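PDB 4U13: putative polyketide cyclase SMa1630 from Sinorhizobium meliloti 1021, which is of unproven function but, as a putative polyketide cyclase with a SnoaL-like domain of the NTF2 clan, may act on a small polyketide-like substrate. Local coordinates for residues I9-Y13 with L25-F29; Y13-D17 with Y61-P65. All coordinates share one frame; numbering follows the deposited sequence.

Contact 1: I9-Y13 with L25-F29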
loop_
_atom_site.group_PDB
_atom_site.type_symbol
_atom_site.label_atom_id
_atom_site.label_comp_id
_atom_site.label_asym_id
_atom_site.label_seq_id
_atom_site.Cartn_x
_atom_site.Cartn_y
_atom_site.Cartn_z
ATOM N N ILE A 9 -5.376 1.896 -13.232
ATOM C CA ILE A 9 -6.657 1.848 -12.594
ATOM C C ILE A 9 -6.785 0.699 -11.563
ATOM O O ILE A 9 -7.434 0.857 -10.539
ATOM C CB ILE A 9 -7.793 1.814 -13.628
ATOM C CG1 ILE A 9 -9.136 2.125 -12.957
ATOM C CG2 ILE A 9 -7.848 0.467 -14.311
ATOM C CD1 ILE A 9 -9.219 3.540 -12.418
ATOM N N VAL A 10 -6.178 -0.453 -11.843
ATOM C CA VAL A 10 -6.165 -1.564 -10.925
ATOM C C VAL A 10 -5.351 -1.146 -9.704
ATOM O O VAL A 10 -5.691 -1.419 -8.543
ATOM C CB VAL A 10 -5.543 -2.784 -11.582
ATOM C CG1 VAL A 10 -5.273 -3.864 -10.551
ATOM C CG2 VAL A 10 -6.465 -3.303 -12.672
ATOM N N ASN A 11 -4.262 -0.478 -9.950
ATOM C CA ASN A 11 -3.458 0.022 -8.845
ATOM C C ASN A 11 -4.185 1.012 -7.909
ATOM O O ASN A 11 -3.955 1.043 -6.686
ATOM C CB ASN A 11 -2.270 0.697 -9.435
ATOM C CG ASN A 11 -1.069 0.513 -8.607
ATOM O OD1 ASN A 11 -0.288 -0.403 -8.870
ATOM N ND2 ASN A 11 -0.901 1.370 -7.588
HETATM N N MSE A 12 -5.056 1.818 -8.502
HETATM C CA MSE A 12 -5.885 2.744 -7.751
HETATM C C MSE A 12 -6.876 2.007 -6.867
HETATM O O MSE A 12 -7.088 2.403 -5.730
HETATM C CB MSE A 12 -6.584 3.636 -8.769
HETATM C CG MSE A 12 -7.329 4.823 -8.134
HETATM SE SE MSE A 12 -8.316 5.912 -9.522
HETATM C CE MSE A 12 -6.734 6.315 -10.685
ATOM N N TYR A 13 -7.485 0.940 -7.386
ATOM C CA TYR A 13 -8.317 0.070 -6.594
ATOM C C TYR A 13 -7.621 -0.386 -5.310
ATOM O O TYR A 13 -8.124 -0.149 -4.213
ATOM C CB TYR A 13 -8.812 -1.134 -7.407
ATOM C CG TYR A 13 -9.636 -2.032 -6.548
ATOM C CD1 TYR A 13 -10.983 -1.796 -6.361
ATOM C CD2 TYR A 13 -9.034 -3.018 -5.806
ATOM C CE1 TYR A 13 -11.723 -2.569 -5.497
ATOM C CE2 TYR A 13 -9.748 -3.799 -4.917
ATOM C CZ TYR A 13 -11.093 -3.567 -4.772
ATOM O OH TYR A 13 -11.824 -4.358 -3.886
ATOM N N LEU A 25 -11.994 5.106 -4.125
ATOM C CA LEU A 25 -12.668 3.846 -4.470
ATOM C C LEU A 25 -13.924 4.062 -5.328
ATOM O O LEU A 25 -14.116 3.380 -6.297
ATOM C CB LEU A 25 -13.041 3.116 -3.195
ATOM C CG LEU A 25 -13.344 1.614 -3.183
ATOM C CD1 LEU A 25 -14.741 1.280 -3.711
ATOM C CD2 LEU A 25 -12.279 0.780 -3.870
ATOM N N SER A 26 -14.782 5.000 -4.963
ATOM C CA SER A 26 -16.000 5.252 -5.720
ATOM C C SER A 26 -15.693 5.695 -7.159
ATOM O O SER A 26 -16.355 5.259 -8.088
ATOM C CB SER A 26 -16.854 6.306 -5.012
ATOM O OG SER A 26 -16.298 7.603 -5.176
ATOM N N GLU A 27 -14.664 6.515 -7.330
ATOM C CA GLU A 27 -14.279 7.059 -8.647
ATOM C C GLU A 27 -13.521 6.001 -9.518
ATOM O O GLU A 27 -13.179 6.246 -10.665
ATOM C CB GLU A 27 -13.541 8.455 -8.492
ATOM C CG GLU A 27 -12.143 8.498 -7.823
ATOM C CD GLU A 27 -11.781 9.833 -7.102
ATOM O OE1 GLU A 27 -12.631 10.366 -6.344
ATOM O OE2 GLU A 27 -10.622 10.335 -7.239
ATOM N N THR A 28 -13.317 4.798 -8.984
ATOM C CA THR A 28 -12.575 3.745 -9.661
ATOM C C THR A 28 -13.433 2.911 -10.620
ATOM O O THR A 28 -12.938 2.406 -11.627
ATOM C CB THR A 28 -11.893 2.881 -8.585
ATOM O OG1 THR A 28 -10.608 3.419 -8.309
ATOM C CG2 THR A 28 -11.706 1.508 -8.985
ATOM N N PHE A 29 -14.721 2.779 -10.318
ATOM C CA PHE A 29 -15.672 1.967 -11.077
ATOM C C PHE A 29 -16.565 2.743 -12.012
ATOM O O PHE A 29 -16.931 3.858 -11.729
ATOM C CB PHE A 29 -16.593 1.287 -10.116
ATOM C CG PHE A 29 -15.938 0.241 -9.307
ATOM C CD1 PHE A 29 -15.860 -1.072 -9.797
ATOM C CD2 PHE A 29 -15.423 0.532 -8.051
ATOM C CE1 PHE A 29 -15.287 -2.081 -9.043
ATOM C CE2 PHE A 29 -14.835 -0.475 -7.292
ATOM C CZ PHE A 29 -14.758 -1.782 -7.794
#

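Contact 2: Y13-D17 with Y61-P65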
loop_
_atom_site.group_PDB
_atom_site.type_symbol
_atom_site.label_atom_id
_atom_site.label_comp_id
_atom_site.label_asym_id
_atom_site.label_seq_id
_atom_site.Cartn_x
_atom_site.Cartn_y
_atom_site.Cartn_z
ATOM N N TYR A 13 -7.485 0.940 -7.386
ATOM C CA TYR A 13 -8.317 0.070 -6.594
ATOM C C TYR A 13 -7.621 -0.386 -5.310
ATOM O O TYR A 13 -8.124 -0.149 -4.213
ATOM C CB TYR A 13 -8.812 -1.134 -7.407
ATOM C CG TYR A 13 -9.636 -2.032 -6.548
ATOM C CD1 TYR A 13 -10.983 -1.796 -6.361
ATOM C CD2 TYR A 13 -9.034 -3.018 -5.806
ATOM C CE1 TYR A 13 -11.723 -2.569 -5.497
ATOM C CE2 TYR A 13 -9.748 -3.799 -4.917
ATOM C CZ TYR A 13 -11.093 -3.567 -4.772
ATOM O OH TYR A 13 -11.824 -4.358 -3.886
ATOM N N PHE A 14 -6.440 -0.973 -5.419
ATOM C CA PHE A 14 -5.771 -1.541 -4.248
ATOM C C PHE A 14 -5.238 -0.500 -3.303
ATOM O O PHE A 14 -5.203 -0.737 -2.100
ATOM C CB PHE A 14 -4.630 -2.459 -4.670
ATOM C CG PHE A 14 -5.119 -3.780 -5.185
ATOM C CD1 PHE A 14 -5.672 -4.679 -4.324
ATOM C CD2 PHE A 14 -5.095 -4.079 -6.526
ATOM C CE1 PHE A 14 -6.138 -5.895 -4.783
ATOM C CE2 PHE A 14 -5.534 -5.276 -6.989
ATOM C CZ PHE A 14 -6.104 -6.182 -6.108
ATOM N N ASP A 15 -4.860 0.667 -3.814
ATOM C CA ASP A 15 -4.355 1.786 -2.945
ATOM C C ASP A 15 -5.480 2.336 -2.077
ATOM O O ASP A 15 -5.317 2.640 -0.852
ATOM C CB ASP A 15 -3.816 2.951 -3.775
ATOM C CG ASP A 15 -2.416 2.669 -4.400
ATOM O OD1 ASP A 15 -1.595 1.963 -3.779
ATOM O OD2 ASP A 15 -2.115 3.184 -5.509
ATOM N N ALA A 16 -6.626 2.411 -2.716
ATOM C CA ALA A 16 -7.824 2.909 -2.064
ATOM C C ALA A 16 -8.434 1.912 -1.098
ATOM O O ALA A 16 -8.834 2.288 -0.006
ATOM C CB ALA A 16 -8.854 3.280 -3.121
ATOM N N ASP A 17 -8.511 0.654 -1.524
ATOM C CA ASP A 17 -8.892 -0.425 -0.657
ATOM C C ASP A 17 -7.999 -0.390 0.582
ATOM O O ASP A 17 -8.423 -0.345 1.703
ATOM C CB ASP A 17 -8.721 -1.746 -1.408
ATOM C CG ASP A 17 -9.260 -2.943 -0.652
ATOM O OD1 ASP A 17 -10.162 -2.762 0.174
ATOM O OD2 ASP A 17 -8.822 -4.092 -0.922
ATOM N N TYR A 61 -9.745 -6.469 6.661
ATOM C CA TYR A 61 -8.772 -7.229 5.867
ATOM C C TYR A 61 -7.726 -6.341 5.213
ATOM O O TYR A 61 -7.964 -5.186 4.972
ATOM C CB TYR A 61 -9.473 -8.001 4.741
ATOM C CG TYR A 61 -10.167 -7.077 3.732
ATOM C CD1 TYR A 61 -11.478 -6.661 3.929
ATOM C CD2 TYR A 61 -9.495 -6.614 2.612
ATOM C CE1 TYR A 61 -12.093 -5.815 3.046
ATOM C CE2 TYR A 61 -10.122 -5.783 1.683
ATOM C CZ TYR A 61 -11.428 -5.355 1.907
ATOM O OH TYR A 61 -12.096 -4.512 0.993
ATOM N N VAL A 62 -6.616 -6.964 4.853
ATOM C CA VAL A 62 -5.628 -6.428 3.965
ATOM C C VAL A 62 -5.569 -7.354 2.688
ATOM O O VAL A 62 -5.371 -8.548 2.812
ATOM C CB VAL A 62 -4.280 -6.387 4.757
ATOM C CG1 VAL A 62 -3.036 -6.307 3.864
ATOM C CG2 VAL A 62 -4.267 -5.237 5.771
ATOM N N ALA A 63 -5.755 -6.794 1.481
ATOM C CA ALA A 63 -5.488 -7.452 0.200
ATOM C C ALA A 63 -4.173 -6.977 -0.375
ATOM O O ALA A 63 -4.009 -5.821 -0.665
ATOM C CB ALA A 63 -6.584 -7.168 -0.799
ATOM N N GLU A 64 -3.224 -7.883 -0.574
ATOM C CA GLU A 64 -1.898 -7.510 -1.013
ATOM C C GLU A 64 -1.629 -8.166 -2.383
ATOM O O GLU A 64 -1.468 -9.368 -2.434
ATOM C CB GLU A 64 -0.896 -7.963 0.053
ATOM C CG GLU A 64 0.549 -8.036 -0.420
ATOM C CD GLU A 64 1.497 -8.628 0.618
ATOM O OE1 GLU A 64 1.072 -9.437 1.506
ATOM O OE2 GLU A 64 2.703 -8.314 0.500
ATOM N N PRO A 65 -1.603 -7.388 -3.490
ATOM C CA PRO A 65 -1.303 -8.018 -4.771
ATOM C C PRO A 65 0.071 -8.717 -4.774
ATOM O O PRO A 65 1.039 -8.172 -4.243
ATOM C CB PRO A 65 -1.301 -6.861 -5.747
ATOM C CG PRO A 65 -2.003 -5.747 -5.042
ATOM C CD PRO A 65 -1.747 -5.928 -3.607
HETATM O O HOH W 1 -6.391 -3.974 0.973
#

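Contact 1: I9-Y13 with L25-F29
Tyr13 carries the apolar part of this contact through one long side of its ring. Its CE1 lies 3.8 Å from Leu25 CD2, and Leu25 lies alongside the ring, its tip headed as the Tyr13 side chain is. The same ring atom, Tyr13 CE1, sits 3.9 Å from Phe29 CZ, where the two aromatic side chains meet at a slant. With CG anti to the backbone N (chi1 178°), Tyr13 swings its ring out from helix 8-19 toward the C-terminal end, up to Leu25 and Phe29. Nearer the helix backbone, Thr28 CG2 comes to the edge of the Tyr13 ring, near its plane, and lies 4.2 Å from Tyr13 CB.

The second group is packing against Thr28 OG1 and Thr28 O. OG1 is 3.6 Å from Met12 CG, and the selenium of this selenomethionine is equally near. The Met12 chain runs past Thr28, each directed against the other. Ile9 CD1 reaches to 4.0 Å from Thr28 O. Thr28 OG1 has a weak hydrogen bond to Ala24 O, back in helix 22-26, and the Thr28 backbone is hydrogen-bonded to Ile103.

The polar atoms of Thr28 therefore find partners on their own side or in strand 102-108. What joins helix 8-19 to the end of helix 22-26 and the start of strand 29-30 is mainly apolar packing, with shape rather than bonding setting the fit.

Contact 2: Y13-D17 with Y61-P65
Helix 13-17 runs nearly antiparallel to strand 62-65, at 153° between their directions, with the axes 9.0 Å apart at closest approach. Phe14 and Ala63 are the nearest CA pair.

Phe14 and Pro65 make the main apolar contact. Pro65 CG stands over one face of the Phe14 ring, 3.7 Å from the centroid and 12° off the ring normal, a CH-pi contact. The opposite face is taken by Tyr13 CD2, so the phenyl ring lies between two side chains. Ala63 CB adds a looser apolar contact, 4.2 Å from Phe14 CE1. With an alanine here in place of Phe14, Pro65 CG would probably lose its aromatic face and a gap would be likely to open between helix and strand.

Asp17 makes the polar contacts. Its CG is anti to the backbone N (chi1 -173°), which sends the carboxylate across to the strand. The stronger partner of Asp17 OD1 is Trp52 NE1 of helix 44-59, which hydrogen-bonds to it. Tyr61 OH donates a weak hydrogen bond to Asp17 OD1 at 2.7 Å. The Asp17 and Tyr61 side chains cross nearly at right angles, while the carboxylate and ring planes are turned about halfway between coplanar and perpendicular. The other oxygen, OD2, lies in plane at the edge of the Tyr61 ring, 3.4 Å from Tyr61 CE2. Asp17 OD2 also accepts a weak bond from a water at 3.1 Å, and that water accepts from Ala63 N at 2.9 Å. The carboxylate thus meets Tyr61 directly but the strand backbone through water.

Lys56 of helix 44-59 makes a cation-pi contact with Tyr61, and its NZ hydrogen-bonds to Asp17 O. A helix packed on a curved sheet in this way fits the alpha+beta cone of the NTF2-like fold, to which SnoaL-like domains belong.

In the fold
Contacts 1 and 2 both use helix 8-19 and share Tyr13. Tyr13 makes the contact 1 packing, whereas in contact 2 it only backs the Phe14 ring from its own helix. The contact centres are about 10 Å apart. Contact 1 joins the helix to the chain that follows it closely in sequence, while contact 2 joins it to strand 62-71, an outermost strand within this chain. The two also touch directly: Leu25 N is 3.8 Å from Ala16 CB. Helix 44-59 is a common neighbour, with Trp52 meeting Leu25 in contact 1 and Asp17 in contact 2. NTF2-like proteins often keep a ligand pocket inside the cone, but no active-site residue is established here.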